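Local structure of ribonuclease T2 (3T0O) at residues A[12-17]-A[174-179]; A[70-75]-A[113-118]. The protein cleaves single-stranded RNA, preferentially between purine and uridine residues, degrading microbial RNA into fragments that the innate immune receptor TLR8 senses. All blocks are in the same frame, centred on the assembly; numbering follows the deposited sequence.

Contact 1 (A[12-17]-A[174-179]); sequences KLIMVQ and QIELCL
Two neighbouring antiparallel strands of the central sheet of the RNase T2 fold meet here, with Leu13 facing Leu179, Met15 facing Leu177 and Gln17 facing Ile175 as hydrogen-bonded pairs. Each pair closes two backbone bonds, six in all, among them Met15 N to Leu177 O at 2.8 Å and Leu13 N to Leu179 O at 3.0 Å. The short strand axes run at 152°, a modest departure from strict antiparallel. Side chains alternate. On one face Leu13, Met15, Gln17, Ile175, Leu177 and Leu179 point into the buried interior, where Leu179 CD1 lies 3.8 Å from Met15 CB and helix 107-121 packs over Met15, Gln17 and Leu179.

The other face carries Ile14, Val16, Glu176 and Cys178. Ile14 CG2 rests on the stem of Glu176, 3.6 Å from its CB, while Ile14 CG1 approaches Cys178 SG at 3.9 Å. That sulfur, bridged to Cys189, is also touched by Lys12 CE at 3.7 Å; beyond it the lysine NZ pairs with Asp46. Val16 lies close against Gln174: chi1 at -178° sets Val16 CG1 opposite the backbone N and against the amide, an unusually short 3.2 Å from Gln174 CD. Val16 and Glu176 point the same way, side by side.

The Gln174 chain is extended, and both ends of its amide are engaged: OE1 bonds His41 ND1 and NE2 bonds Gln159 OE1. The first bond would fix the rotation of the imidazole of His41, a predicted active-site residue. The arrangement is thus a piece of the RNase T2 sheet core whose Gln174 end probably helps to position His41.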
# COMPACT_ATOMS: atom_id res chain seq x y z
N LYS A 12 -10.83 1.57 12.25
CA LYS A 12 -10.16 2.48 11.30
C LYS A 12 -9.72 1.73 10.07
O LYS A 12 -9.61 0.49 10.03
CB LYS A 12 -8.93 3.16 11.95
CG LYS A 12 -7.83 2.16 12.16
CD LYS A 12 -6.78 2.73 13.13
CE LYS A 12 -5.71 1.70 13.36
NZ LYS A 12 -6.07 0.92 14.56
N LEU A 13 -9.38 2.50 9.05
CA LEU A 13 -8.85 1.95 7.84
C LEU A 13 -7.34 2.15 7.80
O LEU A 13 -6.86 3.10 8.40
CB LEU A 13 -9.48 2.67 6.64
CG LEU A 13 -10.95 2.29 6.47
CD1 LEU A 13 -11.64 3.38 5.61
CD2 LEU A 13 -11.01 0.87 5.82
N ILE A 14 -6.63 1.29 7.08
CA ILE A 14 -5.19 1.49 6.89
C ILE A 14 -4.90 1.53 5.40
O ILE A 14 -5.21 0.55 4.69
CB ILE A 14 -4.42 0.36 7.56
CG1 ILE A 14 -4.76 0.21 9.02
CG2 ILE A 14 -2.87 0.67 7.45
CD1 ILE A 14 -4.27 -1.16 9.59
N MET A 15 -4.40 2.68 4.89
CA MET A 15 -4.01 2.74 3.49
C MET A 15 -2.57 2.24 3.45
O MET A 15 -1.69 2.81 4.06
CB MET A 15 -4.07 4.16 2.95
CG MET A 15 -3.37 4.29 1.58
SD MET A 15 -4.11 3.29 0.24
CE MET A 15 -3.36 3.94 -1.22
N VAL A 16 -2.33 1.15 2.71
CA VAL A 16 -1.05 0.45 2.75
C VAL A 16 -0.45 0.60 1.38
O VAL A 16 -1.08 0.24 0.35
CB VAL A 16 -1.33 -1.04 2.99
CG1 VAL A 16 0.04 -1.77 3.06
CG2 VAL A 16 -2.12 -1.14 4.30
N GLN A 17 0.77 1.15 1.28
CA GLN A 17 1.45 1.33 0.01
C GLN A 17 2.83 0.66 0.16
O GLN A 17 3.37 0.61 1.25
CB GLN A 17 1.65 2.81 -0.25
CG GLN A 17 0.31 3.50 -0.49
CD GLN A 17 0.43 4.98 -0.65
OE1 GLN A 17 0.29 5.76 0.33
NE2 GLN A 17 0.78 5.39 -1.80
N GLN A 174 7.23 -0.87 3.04
CA GLN A 174 5.76 -0.60 3.10
C GLN A 174 5.51 0.57 4.03
O GLN A 174 6.15 0.66 5.07
CB GLN A 174 5.05 -1.90 3.54
CG GLN A 174 3.52 -1.75 3.59
CD GLN A 174 2.91 -3.17 3.50
OE1 GLN A 174 2.68 -3.63 2.40
NE2 GLN A 174 2.59 -3.73 4.63
N ILE A 175 4.60 1.46 3.63
CA ILE A 175 4.26 2.62 4.45
C ILE A 175 2.78 2.61 4.63
O ILE A 175 2.03 2.46 3.64
CB ILE A 175 4.73 3.85 3.78
CG1 ILE A 175 6.30 3.90 3.77
CG2 ILE A 175 4.06 5.12 4.41
CD1 ILE A 175 6.87 5.10 2.94
N GLU A 176 2.35 2.67 5.86
CA GLU A 176 0.90 2.58 6.22
C GLU A 176 0.49 3.89 6.82
O GLU A 176 1.18 4.45 7.66
CB GLU A 176 0.62 1.46 7.20
CG GLU A 176 1.12 0.13 6.58
CD GLU A 176 0.77 -1.03 7.40
OE1 GLU A 176 0.43 -0.83 8.56
OE2 GLU A 176 0.88 -2.15 6.90
N LEU A 177 -0.68 4.38 6.39
CA LEU A 177 -1.26 5.63 6.95
C LEU A 177 -2.69 5.26 7.35
O LEU A 177 -3.46 4.71 6.55
CB LEU A 177 -1.32 6.75 5.91
CG LEU A 177 0.09 7.28 5.51
CD1 LEU A 177 0.06 7.96 4.14
CD2 LEU A 177 0.54 8.22 6.64
N CYS A 178 -3.04 5.58 8.58
CA CYS A 178 -4.39 5.25 9.04
C CYS A 178 -5.37 6.35 8.63
O CYS A 178 -5.03 7.52 8.54
CB CYS A 178 -4.42 5.04 10.53
SG CYS A 178 -3.60 3.42 10.87
N LEU A 179 -6.61 5.92 8.41
CA LEU A 179 -7.66 6.81 7.87
C LEU A 179 -8.95 6.57 8.60
O LEU A 179 -9.24 5.46 9.06
CB LEU A 179 -7.90 6.53 6.36
CG LEU A 179 -6.70 6.69 5.46
CD1 LEU A 179 -7.09 6.19 4.06
CD2 LEU A 179 -6.26 8.12 5.38

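Contact 2 (A[70-75]-A[113-118]); sequences RAYWPD and RSLELY
Trp73 NE1 is bonded to His41 O, which ties down the indole whose far end meets helix 107-121. Ser114, Leu115 and Tyr118 of that helix meet Tyr72 and Trp73 through carbon contacts. Tyr118 CE2 sits over one face of the Tyr72 ring, 3.4 Å from Tyr72 CG, and Ala71 CB lies against the opposite face. The two tyrosine rings are oblique, their planes at 38° and their centroids 5.0 Å apart. Tyr118 OH bonds the carbonyl of Trp38, anchoring its ring between helix and loop.

Leu115 CD2 enters between the two aromatic residues, at the edge of both rings and 4.2 Å from Tyr72 CB. Past the end of helix 66-72, Trp73 has left helical backbone angles; with chi1 at -154° its CG swings opposite the backbone N, and the benzo end of the indole reaches Ser114. There Trp73 CZ3 lies 3.3 Å from Ser114 CB, a close fit. Ser114 OG returns to Tyr110 O, so polar atoms on both partners are satisfied elsewhere. In this corner of the RNase T2 fold the C-terminal end of helix 66-72 and the residue after it pack on helix 107-121, beside the active site that His41 and Glu90 probably form.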
# COMPACT_ATOMS: atom_id res chain seq x y z
N ARG A 70 -4.11 -1.09 -12.97
CA ARG A 70 -2.85 -1.64 -13.45
C ARG A 70 -1.67 -0.76 -13.13
O ARG A 70 -0.56 -1.28 -12.86
CB ARG A 70 -2.91 -1.91 -14.98
CG ARG A 70 -3.94 -3.04 -15.27
CD ARG A 70 -4.00 -3.38 -16.79
NE ARG A 70 -4.29 -2.22 -17.60
CZ ARG A 70 -5.43 -2.02 -18.25
NH1 ARG A 70 -6.43 -2.90 -18.15
NH2 ARG A 70 -5.57 -0.91 -18.96
N ALA A 71 -1.86 0.58 -13.23
CA ALA A 71 -0.73 1.50 -13.01
C ALA A 71 -0.38 1.65 -11.54
O ALA A 71 0.79 1.68 -11.18
CB ALA A 71 -1.06 2.85 -13.53
N TYR A 72 -1.41 1.69 -10.71
CA TYR A 72 -1.17 2.09 -9.32
C TYR A 72 -1.40 0.95 -8.38
O TYR A 72 -1.01 1.06 -7.19
CB TYR A 72 -2.21 3.22 -8.95
CG TYR A 72 -2.11 4.48 -9.76
CD1 TYR A 72 -0.92 4.87 -10.28
CD2 TYR A 72 -3.26 5.20 -10.00
CE1 TYR A 72 -0.85 6.06 -11.09
CE2 TYR A 72 -3.22 6.34 -10.80
CZ TYR A 72 -2.01 6.74 -11.32
OH TYR A 72 -1.97 7.93 -12.09
N TRP A 73 -2.02 -0.14 -8.83
CA TRP A 73 -2.31 -1.25 -7.93
C TRP A 73 -1.80 -2.55 -8.57
O TRP A 73 -2.46 -3.58 -8.56
CB TRP A 73 -3.80 -1.27 -7.65
CG TRP A 73 -4.19 -1.89 -6.34
CD1 TRP A 73 -3.58 -2.92 -5.68
CD2 TRP A 73 -5.36 -1.54 -5.60
NE1 TRP A 73 -4.29 -3.20 -4.49
CE2 TRP A 73 -5.39 -2.37 -4.45
CE3 TRP A 73 -6.34 -0.54 -5.77
CZ2 TRP A 73 -6.46 -2.25 -3.45
CZ3 TRP A 73 -7.36 -0.44 -4.78
CH2 TRP A 73 -7.37 -1.26 -3.66
N PRO A 74 -0.56 -2.55 -9.05
CA PRO A 74 -0.09 -3.78 -9.71
C PRO A 74 0.26 -4.87 -8.72
O PRO A 74 0.44 -4.60 -7.52
CB PRO A 74 1.25 -3.33 -10.36
CG PRO A 74 1.77 -2.22 -9.41
CD PRO A 74 0.45 -1.46 -9.09
N ASP A 75 0.31 -6.11 -9.23
CA ASP A 75 0.66 -7.23 -8.37
C ASP A 75 2.14 -7.35 -8.27
O ASP A 75 2.79 -7.88 -9.14
CB ASP A 75 0.05 -8.49 -8.92
CG ASP A 75 0.37 -9.71 -8.08
OD1 ASP A 75 1.13 -9.57 -7.10
OD2 ASP A 75 -0.11 -10.83 -8.44
N ARG A 113 -12.42 4.47 -4.39
CA ARG A 113 -12.00 5.35 -3.29
C ARG A 113 -10.57 5.12 -2.92
O ARG A 113 -9.83 6.03 -2.58
CB ARG A 113 -12.95 5.22 -2.07
CG ARG A 113 -12.57 6.07 -0.89
CD ARG A 113 -12.62 7.59 -1.23
NE ARG A 113 -12.50 8.37 -0.01
CZ ARG A 113 -12.03 9.61 0.05
NH1 ARG A 113 -11.61 10.20 -1.06
NH2 ARG A 113 -11.93 10.23 1.21
N SER A 114 -10.15 3.85 -2.98
CA SER A 114 -8.79 3.49 -2.73
C SER A 114 -7.86 4.18 -3.68
O SER A 114 -6.86 4.77 -3.29
CB SER A 114 -8.63 1.97 -2.85
OG SER A 114 -9.37 1.37 -1.79
N LEU A 115 -8.21 4.17 -4.95
CA LEU A 115 -7.37 4.88 -5.93
C LEU A 115 -7.38 6.37 -5.68
O LEU A 115 -6.34 7.02 -5.87
CB LEU A 115 -7.92 4.62 -7.33
CG LEU A 115 -7.74 3.18 -7.79
CD1 LEU A 115 -8.62 2.91 -9.01
CD2 LEU A 115 -6.31 2.89 -8.17
N GLU A 116 -8.53 6.92 -5.31
CA GLU A 116 -8.58 8.37 -5.05
C GLU A 116 -7.70 8.72 -3.92
O GLU A 116 -6.95 9.70 -4.00
CB GLU A 116 -10.01 8.75 -4.72
CG GLU A 116 -10.27 10.18 -4.58
CD GLU A 116 -11.78 10.41 -4.48
OE1 GLU A 116 -12.46 9.70 -3.70
OE2 GLU A 116 -12.31 11.27 -5.22
N LEU A 117 -7.75 7.94 -2.85
CA LEU A 117 -6.92 8.22 -1.67
C LEU A 117 -5.45 8.13 -2.03
O LEU A 117 -4.63 8.94 -1.57
CB LEU A 117 -7.23 7.15 -0.60
CG LEU A 117 -8.58 7.45 0.01
CD1 LEU A 117 -8.92 6.25 0.88
CD2 LEU A 117 -8.44 8.70 0.93
N TYR A 118 -5.10 7.14 -2.87
CA TYR A 118 -3.69 7.04 -3.27
C TYR A 118 -3.25 8.35 -4.00
O TYR A 118 -2.16 8.84 -3.73
CB TYR A 118 -3.64 5.90 -4.30
CG TYR A 118 -2.28 5.71 -4.97
CD1 TYR A 118 -1.23 5.17 -4.26
CD2 TYR A 118 -2.10 6.08 -6.28
CE1 TYR A 118 0.02 4.98 -4.92
CE2 TYR A 118 -0.89 5.90 -6.96
CZ TYR A 118 0.14 5.33 -6.25
OH TYR A 118 1.33 5.17 -6.97

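Overall arrangement
Helix 107-121 joins the two contacts, whose centres are 13 Å apart. Its Tyr118 faces residues 70-75 in contact 2 and also touches the strands of contact 1: Gln17 NE2 lies 3.2 Å from Tyr118 CD1. The residue before it, Leu117, meets Leu179, CD1 to CD1, at 3.7 Å. Helix 107-121 thus packs on the sheet and on residues 70-75 at once, and the latter also reach strand 39-45 directly. Both contacts also reach the predicted active-site residue His41, contact 1 at its imidazole through Gln174 and contact 2 at its backbone carbonyl through Trp73. The side chain of Glu90, probably catalytic, is about 4 Å from that of Trp73 and about 7 Å from that of Val16.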